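Local atomic coordinates of putative peptide binding protein (Ruminococcus gnavus, PDB entry 3NOH), a protein that is of unknown function but probably binds peptides, and appears related to the periplasmic binding proteins. Residues Leu19-Pro29 with Asn127-Met138; Leu60-Glu68 with Asp90-Leu101. All coordinates share one frame; numbering follows the deposited sequence. Where two conformers were deposited one is given.

Contact 1: residues Leu19-Pro29 with Asn127-Met138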
loop_
_atom_site.group_PDB
_atom_site.type_symbol
_atom_site.label_atom_id
_atom_site.label_comp_id
_atom_site.label_asym_id
_atom_site.label_seq_id
_atom_site.Cartn_x
_atom_site.Cartn_y
_atom_site.Cartn_z
ATOM N N LEU A 19 -15.679 0.652 -2.101
ATOM C CA LEU A 19 -14.724 -0.478 -2.158
ATOM C C LEU A 19 -15.538 -1.760 -2.315
ATOM O O LEU A 19 -16.593 -1.926 -1.664
ATOM C CB LEU A 19 -13.936 -0.585 -0.855
ATOM C CG LEU A 19 -12.984 0.576 -0.548
ATOM C CD1 LEU A 19 -12.422 0.437 0.881
ATOM C CD2 LEU A 19 -11.905 0.606 -1.603
ATOM N N GLU A 20 -15.058 -2.645 -3.182
ATOM C CA GLU A 20 -15.708 -3.905 -3.449
ATOM C C GLU A 20 -14.672 -4.963 -3.859
ATOM O O GLU A 20 -13.759 -4.671 -4.597
ATOM C CB GLU A 20 -16.728 -3.711 -4.569
ATOM C CG GLU A 20 -17.790 -4.742 -4.609
ATOM C CD GLU A 20 -18.429 -4.820 -5.972
ATOM O OE1 GLU A 20 -18.306 -3.826 -6.737
ATOM O OE2 GLU A 20 -19.031 -5.874 -6.280
ATOM N N GLY A 21 -14.812 -6.183 -3.358
ATOM C CA GLY A 21 -13.918 -7.272 -3.750
ATOM C C GLY A 21 -12.611 -7.217 -2.981
ATOM O O GLY A 21 -12.534 -6.651 -1.894
ATOM N N SER A 22 -11.561 -7.764 -3.614
ATOM C CA SER A 22 -10.229 -7.894 -3.021
ATOM C C SER A 22 -9.342 -6.803 -3.492
ATOM O O SER A 22 -9.410 -6.376 -4.643
ATOM C CB SER A 22 -9.589 -9.245 -3.462
ATOM O OG SER A 22 -10.270 -10.327 -2.904
ATOM N N TYR A 23 -8.489 -6.351 -2.586
ATOM C CA TYR A 23 -7.479 -5.383 -2.867
ATOM C C TYR A 23 -6.198 -5.929 -2.354
ATOM O O TYR A 23 -6.162 -6.886 -1.555
ATOM C CB TYR A 23 -7.804 -4.058 -2.153
ATOM C CG TYR A 23 -9.040 -3.418 -2.696
ATOM C CD1 TYR A 23 -10.276 -3.839 -2.264
ATOM C CD2 TYR A 23 -8.971 -2.399 -3.658
ATOM C CE1 TYR A 23 -11.451 -3.293 -2.807
ATOM C CE2 TYR A 23 -10.123 -1.850 -4.192
ATOM C CZ TYR A 23 -11.353 -2.302 -3.772
ATOM O OH TYR A 23 -12.516 -1.731 -4.280
ATOM N N ILE A 24 -5.135 -5.302 -2.847
ATOM C CA ILE A 24 -3.833 -5.570 -2.305
ATOM C C ILE A 24 -3.112 -4.352 -1.817
ATOM O O ILE A 24 -3.245 -3.270 -2.384
ATOM C CB ILE A 24 -2.950 -6.349 -3.257
ATOM C CG1 ILE A 24 -2.646 -5.593 -4.518
ATOM C CG2 ILE A 24 -3.509 -7.776 -3.558
ATOM C CD1 ILE A 24 -1.420 -6.294 -5.237
ATOM N N PHE A 25 -2.389 -4.551 -0.697
ATOM C CA PHE A 25 -1.392 -3.636 -0.211
ATOM C C PHE A 25 -0.057 -4.275 -0.459
ATOM O O PHE A 25 0.218 -5.333 0.106
ATOM C CB PHE A 25 -1.584 -3.279 1.255
ATOM C CG PHE A 25 -0.492 -2.429 1.822
ATOM C CD1 PHE A 25 -0.349 -1.129 1.423
ATOM C CD2 PHE A 25 0.404 -2.957 2.772
ATOM C CE1 PHE A 25 0.663 -0.349 1.922
ATOM C CE2 PHE A 25 1.411 -2.146 3.289
ATOM C CZ PHE A 25 1.541 -0.867 2.851
ATOM N N CYS A 26 0.777 -3.618 -1.285
ATOM C CA CYS A 26 1.960 -4.263 -1.831
ATOM C C CYS A 26 3.178 -3.365 -1.556
ATOM O O CYS A 26 3.134 -2.163 -1.831
ATOM C CB CYS A 26 1.780 -4.485 -3.366
ATOM S SG CYS A 26 3.107 -5.441 -4.082
HETATM N N MSE A 27 4.255 -3.973 -1.037
HETATM C CA MSE A 27 5.502 -3.283 -0.704
HETATM C C MSE A 27 6.626 -3.860 -1.529
HETATM O O MSE A 27 6.688 -5.082 -1.746
HETATM C CB MSE A 27 5.825 -3.451 0.803
HETATM C CG MSE A 27 4.811 -2.761 1.697
HETATM SE SE MSE A 27 4.992 -3.298 3.508
HETATM C CE MSE A 27 4.124 -5.029 3.293
ATOM N N ASN A 28 7.550 -3.007 -1.931
ATOM C CA ASN A 28 8.773 -3.402 -2.614
ATOM C C ASN A 28 9.840 -3.784 -1.561
ATOM O O ASN A 28 10.467 -2.937 -0.917
ATOM C CB ASN A 28 9.269 -2.247 -3.486
ATOM C CG ASN A 28 10.479 -2.625 -4.297
ATOM O OD1 ASN A 28 11.142 -3.667 -4.053
ATOM N ND2 ASN A 28 10.809 -1.769 -5.264
ATOM N N PRO A 29 10.087 -5.107 -1.374
ATOM C CA PRO A 29 10.986 -5.536 -0.302
ATOM C C PRO A 29 12.482 -5.308 -0.562
ATOM O O PRO A 29 13.331 -5.495 0.330
ATOM C CB PRO A 29 10.676 -7.032 -0.190
ATOM C CG PRO A 29 10.326 -7.432 -1.568
ATOM C CD PRO A 29 9.612 -6.253 -2.182
ATOM N N ASN A 127 7.313 -10.697 -7.282
ATOM C CA ASN A 127 8.575 -10.084 -6.853
ATOM C C ASN A 127 8.469 -9.260 -5.557
ATOM O O ASN A 127 9.479 -8.840 -4.971
ATOM C CB ASN A 127 9.078 -9.198 -7.987
ATOM C CG ASN A 127 9.462 -10.004 -9.213
ATOM O OD1 ASN A 127 9.868 -11.163 -9.102
ATOM N ND2 ASN A 127 9.316 -9.401 -10.387
ATOM N N ALA A 128 7.248 -9.096 -5.097
ATOM C CA ALA A 128 6.885 -8.133 -4.067
ATOM C C ALA A 128 6.473 -8.824 -2.765
ATOM O O ALA A 128 6.517 -10.047 -2.659
ATOM C CB ALA A 128 5.776 -7.293 -4.568
ATOM N N ASP A 129 6.119 -8.020 -1.774
ATOM C CA ASP A 129 5.622 -8.500 -0.487
ATOM C C ASP A 129 4.264 -7.850 -0.289
ATOM O O ASP A 129 4.163 -6.627 -0.076
ATOM C CB ASP A 129 6.555 -8.160 0.652
ATOM C CG ASP A 129 6.112 -8.805 1.989
ATOM O OD1 ASP A 129 5.330 -9.777 1.963
ATOM O OD2 ASP A 129 6.508 -8.320 3.068
ATOM N N TYR A 130 3.196 -8.657 -0.383
ATOM C CA TYR A 130 1.868 -8.070 -0.297
ATOM C C TYR A 130 0.895 -8.840 0.585
ATOM O O TYR A 130 1.159 -9.971 1.015
ATOM C CB TYR A 130 1.266 -7.862 -1.714
ATOM C CG TYR A 130 0.945 -9.110 -2.405
ATOM C CD1 TYR A 130 1.904 -9.822 -3.134
ATOM C CD2 TYR A 130 -0.331 -9.707 -2.231
ATOM C CE1 TYR A 130 1.577 -11.030 -3.745
ATOM C CE2 TYR A 130 -0.652 -10.905 -2.804
ATOM C CZ TYR A 130 0.288 -11.579 -3.533
ATOM O OH TYR A 130 -0.071 -12.716 -4.146
ATOM N N ILE A 131 -0.216 -8.159 0.886
ATOM C CA ILE A 131 -1.327 -8.709 1.632
ATOM C C ILE A 131 -2.641 -8.409 0.907
ATOM O O ILE A 131 -2.806 -7.315 0.340
ATOM C CB ILE A 131 -1.320 -8.172 3.092
ATOM C CG1 ILE A 131 -2.402 -8.783 3.931
ATOM C CG2 ILE A 131 -1.449 -6.643 3.158
ATOM C CD1 ILE A 131 -2.147 -8.545 5.458
ATOM N N ILE A 132 -3.530 -9.401 0.885
ATOM C CA ILE A 132 -4.886 -9.251 0.342
ATOM C C ILE A 132 -5.781 -8.704 1.431
ATOM O O ILE A 132 -5.775 -9.203 2.576
ATOM C CB ILE A 132 -5.499 -10.560 -0.193
ATOM C CG1 ILE A 132 -4.876 -10.961 -1.515
ATOM C CG2 ILE A 132 -7.004 -10.436 -0.417
ATOM C CD1 ILE A 132 -5.253 -12.324 -1.935
ATOM N N LEU A 133 -6.498 -7.646 1.061
ATOM C CA LEU A 133 -7.414 -6.920 1.925
ATOM C C LEU A 133 -8.797 -7.129 1.344
ATOM O O LEU A 133 -8.967 -7.094 0.137
ATOM C CB LEU A 133 -7.101 -5.440 1.908
ATOM C CG LEU A 133 -5.705 -5.017 2.314
ATOM C CD1 LEU A 133 -5.499 -3.542 2.025
ATOM C CD2 LEU A 133 -5.513 -5.406 3.812
ATOM N N ASP A 134 -9.777 -7.329 2.228
ATOM C CA ASP A 134 -11.162 -7.476 1.836
ATOM C C ASP A 134 -11.915 -6.158 2.060
ATOM O O ASP A 134 -11.735 -5.496 3.087
ATOM C CB ASP A 134 -11.835 -8.576 2.633
ATOM C CG ASP A 134 -13.222 -8.851 2.137
ATOM O OD1 ASP A 134 -13.365 -9.464 1.039
ATOM O OD2 ASP A 134 -14.163 -8.423 2.831
ATOM N N SER A 135 -12.755 -5.799 1.092
ATOM C CA SER A 135 -13.479 -4.565 1.118
ATOM C C SER A 135 -14.317 -4.363 2.379
ATOM O O SER A 135 -14.401 -3.259 2.941
ATOM C CB SER A 135 -14.346 -4.514 -0.158
ATOM O OG SER A 135 -15.382 -5.519 -0.119
ATOM N N ALA A 136 -14.874 -5.459 2.887
ATOM C CA ALA A 136 -15.742 -5.383 4.028
ATOM C C ALA A 136 -14.986 -5.106 5.325
ATOM O O ALA A 136 -15.619 -4.724 6.302
ATOM C CB ALA A 136 -16.603 -6.681 4.158
ATOM N N GLU A 137 -13.672 -5.337 5.373
ATOM C CA GLU A 137 -12.882 -5.086 6.572
ATOM C C GLU A 137 -12.104 -3.780 6.451
ATOM O O GLU A 137 -11.477 -3.350 7.413
ATOM C CB GLU A 137 -11.975 -6.289 6.906
ATOM C CG GLU A 137 -12.683 -7.339 7.816
ATOM C CD GLU A 137 -12.065 -8.732 7.755
ATOM O OE1 GLU A 137 -11.012 -8.895 7.102
ATOM O OE2 GLU A 137 -12.638 -9.663 8.358
HETATM N N MSE A 138 -12.157 -3.176 5.255
HETATM C CA MSE A 138 -11.536 -1.887 4.972
HETATM C C MSE A 138 -12.572 -0.799 5.265
HETATM O O MSE A 138 -12.177 0.333 5.537
HETATM C CB MSE A 138 -11.125 -1.803 3.489
HETATM C CG MSE A 138 -10.032 -2.778 3.047
HETATM SE SE MSE A 138 -9.935 -3.031 1.129
HETATM C CE MSE A 138 -9.059 -1.420 0.588
HETATM O O HOH W 1 -10.542 -10.273 -0.148
#
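Tyr-23 and Met-138 pack closely at one end of this contact. The selenomethionine, its chain bent at the last torsion (chi3 77°), crosses the tyrosine side chain at about a right angle; its CE methyl sits over one ring face, 4.2 Å from the ring centroid, while SE lies obliquely, 3.5 Å from Tyr-23 CD1, a Met-aromatic contact. Leu-19 CD1 closes on Met-138 CB at 3.7 Å, and Leu-73 and Tyr-76 of helix 71-86 pack against the same cluster. In the plane of the ring, at its edge, Glu-20 N gives a hydrogen bond to Tyr-23 OH (2.9 Å), closing the bend before the strand. A leucine in place of Tyr-23 would probably leave Glu-20 N without this acceptor and the CE methyl of Met-138 without an aromatic face.

Strands 22-27 and 129-134 run antiparallel, the second being the outermost strand on this side of a five-stranded mixed sheet with helices packed on it. Paired backbone bonds join Tyr-23 with Leu-133, Phe-25 with Ile-131 and Met-27 with Asp-129. On the face with Tyr-23, Phe-25 CB touches both Ile-131 CG2 and Leu-133 CD1, and helix 37-47 lies against this side; its Arg-40 and Lys-44 form salt bridges with the carboxylate of Asp-129.

The other face is looser at its exposed end, where Ile-132 and Asp-134 lie. There a water links Ser-22 OG, at 2.8 Å, to Asp-134 OD1, to which it donates. Packing tightens again farther along, at the buried Ile-24 and Cys-26: Ile-24 CG2 approaches the Tyr-130 ring obliquely, and Cys-26 SG comes to 3.3 Å from Ala-128 CB.

Contact 2: residues Leu60-Glu68 with Asp90-Leu101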
loop_
_atom_site.group_PDB
_atom_site.type_symbol
_atom_site.label_atom_id
_atom_site.label_comp_id
_atom_site.label_asym_id
_atom_site.label_seq_id
_atom_site.Cartn_x
_atom_site.Cartn_y
_atom_site.Cartn_z
ATOM N N LEU A 60 9.760 6.076 9.858
ATOM C CA LEU A 60 9.300 5.351 8.730
ATOM C C LEU A 60 8.626 6.328 7.793
ATOM O O LEU A 60 7.656 6.988 8.161
ATOM C CB LEU A 60 8.321 4.268 9.157
ATOM C CG LEU A 60 7.749 3.432 8.016
ATOM C CD1 LEU A 60 8.817 2.661 7.212
ATOM C CD2 LEU A 60 6.756 2.459 8.632
ATOM N N SER A 61 9.135 6.426 6.567
ATOM C CA SER A 61 8.563 7.344 5.628
ATOM C C SER A 61 8.553 6.683 4.273
ATOM O O SER A 61 9.602 6.220 3.865
ATOM C CB SER A 61 9.457 8.598 5.540
ATOM O OG SER A 61 8.842 9.558 4.723
ATOM N N PHE A 62 7.402 6.672 3.594
ATOM C CA PHE A 62 7.272 6.014 2.290
ATOM C C PHE A 62 6.020 6.481 1.593
ATOM O O PHE A 62 5.113 7.040 2.214
ATOM C CB PHE A 62 7.325 4.471 2.377
ATOM C CG PHE A 62 6.174 3.846 3.115
ATOM C CD1 PHE A 62 6.209 3.731 4.511
ATOM C CD2 PHE A 62 5.053 3.402 2.447
ATOM C CE1 PHE A 62 5.114 3.176 5.185
ATOM C CE2 PHE A 62 3.967 2.814 3.139
ATOM C CZ PHE A 62 4.007 2.709 4.502
ATOM N N ASP A 63 5.993 6.299 0.288
ATOM C CA ASP A 63 4.852 6.673 -0.512
ATOM C C ASP A 63 4.004 5.443 -0.815
ATOM O O ASP A 63 4.503 4.320 -1.039
ATOM C CB ASP A 63 5.316 7.322 -1.825
ATOM C CG ASP A 63 6.082 8.634 -1.619
ATOM O OD1 ASP A 63 5.903 9.271 -0.588
ATOM O OD2 ASP A 63 6.882 9.000 -2.532
ATOM N N ILE A 64 2.704 5.670 -0.956
ATOM C CA ILE A 64 1.780 4.667 -1.438
ATOM C C ILE A 64 1.152 5.149 -2.739
ATOM O O ILE A 64 0.514 6.199 -2.772
ATOM C CB ILE A 64 0.630 4.370 -0.436
ATOM C CG1 ILE A 64 1.228 3.869 0.882
ATOM C CG2 ILE A 64 -0.340 3.325 -1.033
ATOM C CD1 ILE A 64 0.234 3.709 2.053
ATOM N N TYR A 65 1.340 4.431 -3.824
ATOM C CA TYR A 65 0.717 4.759 -5.101
ATOM C C TYR A 65 -0.676 4.149 -5.229
ATOM O O TYR A 65 -0.964 3.107 -4.664
ATOM C CB TYR A 65 1.569 4.263 -6.265
ATOM C CG TYR A 65 2.943 4.842 -6.390
ATOM C CD1 TYR A 65 3.313 5.989 -5.742
ATOM C CD2 TYR A 65 3.850 4.243 -7.259
ATOM C CE1 TYR A 65 4.601 6.545 -5.903
ATOM C CE2 TYR A 65 5.111 4.771 -7.437
ATOM C CZ TYR A 65 5.466 5.936 -6.792
ATOM O OH TYR A 65 6.747 6.453 -6.962
ATOM N N VAL A 66 -1.546 4.813 -5.970
ATOM C CA VAL A 66 -2.918 4.368 -6.174
ATOM C C VAL A 66 -3.344 4.797 -7.571
ATOM O O VAL A 66 -2.935 5.849 -8.034
ATOM C CB VAL A 66 -3.870 4.972 -5.102
ATOM C CG1 VAL A 66 -3.852 6.509 -5.136
ATOM C CG2 VAL A 66 -5.310 4.467 -5.264
ATOM N N SER A 67 -4.210 4.014 -8.221
ATOM C CA SER A 67 -4.705 4.445 -9.515
ATOM C C SER A 67 -5.721 5.603 -9.366
ATOM O O SER A 67 -6.667 5.547 -8.550
ATOM C CB SER A 67 -5.439 3.305 -10.179
ATOM O OG SER A 67 -6.136 3.762 -11.346
ATOM N N GLU A 68 -5.514 6.634 -10.166
ATOM C CA GLU A 68 -6.329 7.849 -10.106
ATOM C C GLU A 68 -7.788 7.664 -10.545
ATOM O O GLU A 68 -8.623 8.563 -10.304
ATOM C CB GLU A 68 -5.664 8.938 -10.961
ATOM C CG GLU A 68 -5.699 8.662 -12.461
ATOM C CD GLU A 68 -4.722 9.546 -13.277
ATOM O OE1 GLU A 68 -3.987 10.385 -12.659
ATOM O OE2 GLU A 68 -4.673 9.367 -14.529
ATOM N N ASP A 90 5.545 8.988 8.196
ATOM C CA ASP A 90 5.357 10.127 7.287
ATOM C C ASP A 90 5.095 9.546 5.907
ATOM O O ASP A 90 5.997 9.296 5.131
ATOM C CB ASP A 90 6.503 11.124 7.213
ATOM C CG ASP A 90 6.133 12.407 6.350
ATOM O OD1 ASP A 90 4.935 12.657 5.998
ATOM O OD2 ASP A 90 7.059 13.200 6.082
ATOM N N VAL A 91 3.842 9.233 5.679
ATOM C CA VAL A 91 3.422 8.612 4.430
ATOM C C VAL A 91 2.673 9.633 3.572
ATOM O O VAL A 91 1.996 10.540 4.099
ATOM C CB VAL A 91 2.536 7.380 4.739
ATOM C CG1 VAL A 91 1.926 6.786 3.496
ATOM C CG2 VAL A 91 3.387 6.321 5.507
ATOM N N GLN A 92 2.897 9.527 2.267
ATOM C CA GLN A 92 2.151 10.280 1.239
ATOM C C GLN A 92 1.458 9.295 0.307
ATOM O O GLN A 92 1.988 8.207 0.000
ATOM C CB GLN A 92 3.102 11.154 0.372
ATOM C CG GLN A 92 3.931 12.050 1.111
ATOM C CD GLN A 92 4.833 12.870 0.223
ATOM O OE1 GLN A 92 4.780 14.095 0.238
ATOM N NE2 GLN A 92 5.707 12.173 -0.568
ATOM N N ILE A 93 0.279 9.672 -0.178
ATOM C CA ILE A 93 -0.429 8.970 -1.246
ATOM C C ILE A 93 -0.182 9.807 -2.558
ATOM O O ILE A 93 -0.300 11.012 -2.580
ATOM C CB ILE A 93 -1.942 8.920 -1.017
ATOM C CG1 ILE A 93 -2.291 8.390 0.409
ATOM C CG2 ILE A 93 -2.626 8.066 -2.139
ATOM C CD1 ILE A 93 -1.664 7.026 0.701
ATOM N N LYS A 94 0.175 9.073 -3.618
ATOM C CA LYS A 94 0.420 9.641 -4.950
ATOM C C LYS A 94 -0.334 8.832 -5.966
ATOM O O LYS A 94 -0.131 7.605 -6.090
ATOM C CB LYS A 94 1.908 9.577 -5.286
ATOM C CG LYS A 94 2.744 10.472 -4.448
ATOM C CD LYS A 94 4.171 10.549 -4.956
ATOM C CE LYS A 94 4.982 11.371 -4.026
ATOM N NZ LYS A 94 6.459 11.260 -4.326
ATOM N N GLN A 95 -1.232 9.502 -6.678
ATOM C CA GLN A 95 -2.061 8.855 -7.688
ATOM C C GLN A 95 -1.400 9.008 -9.053
ATOM O O GLN A 95 -0.810 10.045 -9.391
ATOM C CB GLN A 95 -3.515 9.363 -7.682
ATOM C CG GLN A 95 -3.776 10.745 -8.278
ATOM C CD GLN A 95 -3.506 11.919 -7.364
ATOM O OE1 GLN A 95 -2.460 11.987 -6.682
ATOM N NE2 GLN A 95 -4.405 12.905 -7.381
ATOM N N TYR A 96 -1.595 7.966 -9.846
ATOM C CA TYR A 96 -1.145 7.872 -11.228
ATOM C C TYR A 96 -2.220 7.174 -12.047
ATOM O O TYR A 96 -3.087 6.506 -11.507
ATOM C CB TYR A 96 0.135 7.021 -11.303
ATOM C CG TYR A 96 1.301 7.632 -10.579
ATOM C CD1 TYR A 96 2.098 8.642 -11.149
ATOM C CD2 TYR A 96 1.525 7.304 -9.240
ATOM C CE1 TYR A 96 3.104 9.247 -10.429
ATOM C CE2 TYR A 96 2.537 7.908 -8.534
ATOM C CZ TYR A 96 3.314 8.865 -9.109
ATOM O OH TYR A 96 4.330 9.469 -8.369
ATOM N N SER A 97 -2.119 7.231 -13.372
ATOM C CA SER A 97 -2.982 6.345 -14.138
ATOM C C SER A 97 -2.733 4.886 -13.749
ATOM O O SER A 97 -1.626 4.505 -13.365
ATOM C CB SER A 97 -2.733 6.531 -15.633
ATOM O OG SER A 97 -1.419 6.090 -16.017
ATOM N N GLY A 98 -3.745 4.032 -13.883
ATOM C CA GLY A 98 -3.522 2.630 -13.609
ATOM C C GLY A 98 -2.468 1.996 -14.479
ATOM O O GLY A 98 -1.785 1.081 -14.043
ATOM N N THR A 99 -2.379 2.415 -15.740
ATOM C CA THR A 99 -1.347 1.904 -16.629
ATOM C C THR A 99 0.028 2.300 -16.121
ATOM O O THR A 99 0.951 1.490 -16.148
ATOM C CB THR A 99 -1.561 2.370 -18.102
ATOM O OG1 THR A 99 -1.666 3.822 -18.145
ATOM C CG2 THR A 99 -2.765 1.697 -18.745
HETATM N N MSE A 100 0.200 3.537 -15.621
HETATM C CA MSE A 100 1.447 3.925 -15.041
HETATM C C MSE A 100 1.792 3.104 -13.790
HETATM O O MSE A 100 2.944 2.666 -13.610
HETATM C CB MSE A 100 1.500 5.443 -14.752
HETATM C CG MSE A 100 2.775 5.884 -14.080
HETATM SE SE MSE A 100 4.324 5.689 -15.178
HETATM C CE MSE A 100 3.849 6.914 -16.564
ATOM N N LEU A 101 0.772 2.848 -12.957
ATOM C CA LEU A 101 0.983 2.039 -11.757
ATOM C C LEU A 101 1.436 0.628 -12.143
ATOM O O LEU A 101 2.363 0.048 -11.567
ATOM C CB LEU A 101 -0.266 2.020 -10.855
ATOM C CG LEU A 101 -0.151 1.148 -9.609
ATOM C CD1 LEU A 101 1.195 1.461 -8.806
ATOM C CD2 LEU A 101 -1.422 1.255 -8.738
HETATM O O HOH W 2 7.448 8.970 -5.772
#
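Asp-63 is gripped from the neighbouring strand through both carboxylate oxygens. Its CG lies anti to the carbonyl carbon (chi1 -64°), which brings the carboxylate alongside the Gln-92 side chain. Gln-92 NE2 reaches OD1 of Asp-63 at 2.9 Å, nearly straight (174°), on the syn side but 34° out of the carboxylate plane; Lys-94 NZ forms a salt bridge to OD2 of Asp-63, coming from above that plane. The extended lysine chain lies past the Tyr-65 ring, and a water that accepts from Lys-94 NZ also hydrogen-bonds to Tyr-65 OH. Over one face of that ring comes Tyr-96, edge first, in a T-shaped pair with centroids 4.7 Å apart. At the edge of the Tyr-65 ring sits Leu-101 CD1, from the helix begun by the Ser-97 N-cap.

On the reverse face of the sheet, Val-91 CG2 sits over one face of the Phe-62 ring, toward its rim (3.6 Å to CE1 of Phe-62), and Ile-93 reaches Ile-64 with CD1 and Val-66 with CG2. Parallel strand pairing, weak around Phe-62, sets the partners from Asp-63 and Gln-92 onward side by side, within a beta-alpha-beta crossover whose helix 71-86 packs on Val-66, Val-91 and Ile-93.

Farther out, Arg-104 bonds to Tyr-65 OH and makes a cation-pi contact with Tyr-96, which probably helps to hold both rings in place. With an ammonium paired to OD2 and an amide N-H donated to OD1, Asp-63 is likely to remain ionised.

From the N terminus, the chain enters contact 1 at 19-29 through interior strand 22-27, then passes helix 37-47 to reach 60-68. Contact 2 closes the short loop there: helix 71-86 carries the chain over to 90-101, which lies beside 60-68. Helix 98-107, strand 112-116 and helix 122-126 follow before 127-138 returns to 19-29, so contact 1 closes the long loop and contact 2 nests inside it without crossing. Their centres are about 14 Å apart, at the two ends of one sheet whose middle strand, 112-116, separates the pairs. They nevertheless touch, Phe-25 CE1 packing 4.1 Å from Ile-64 CD1.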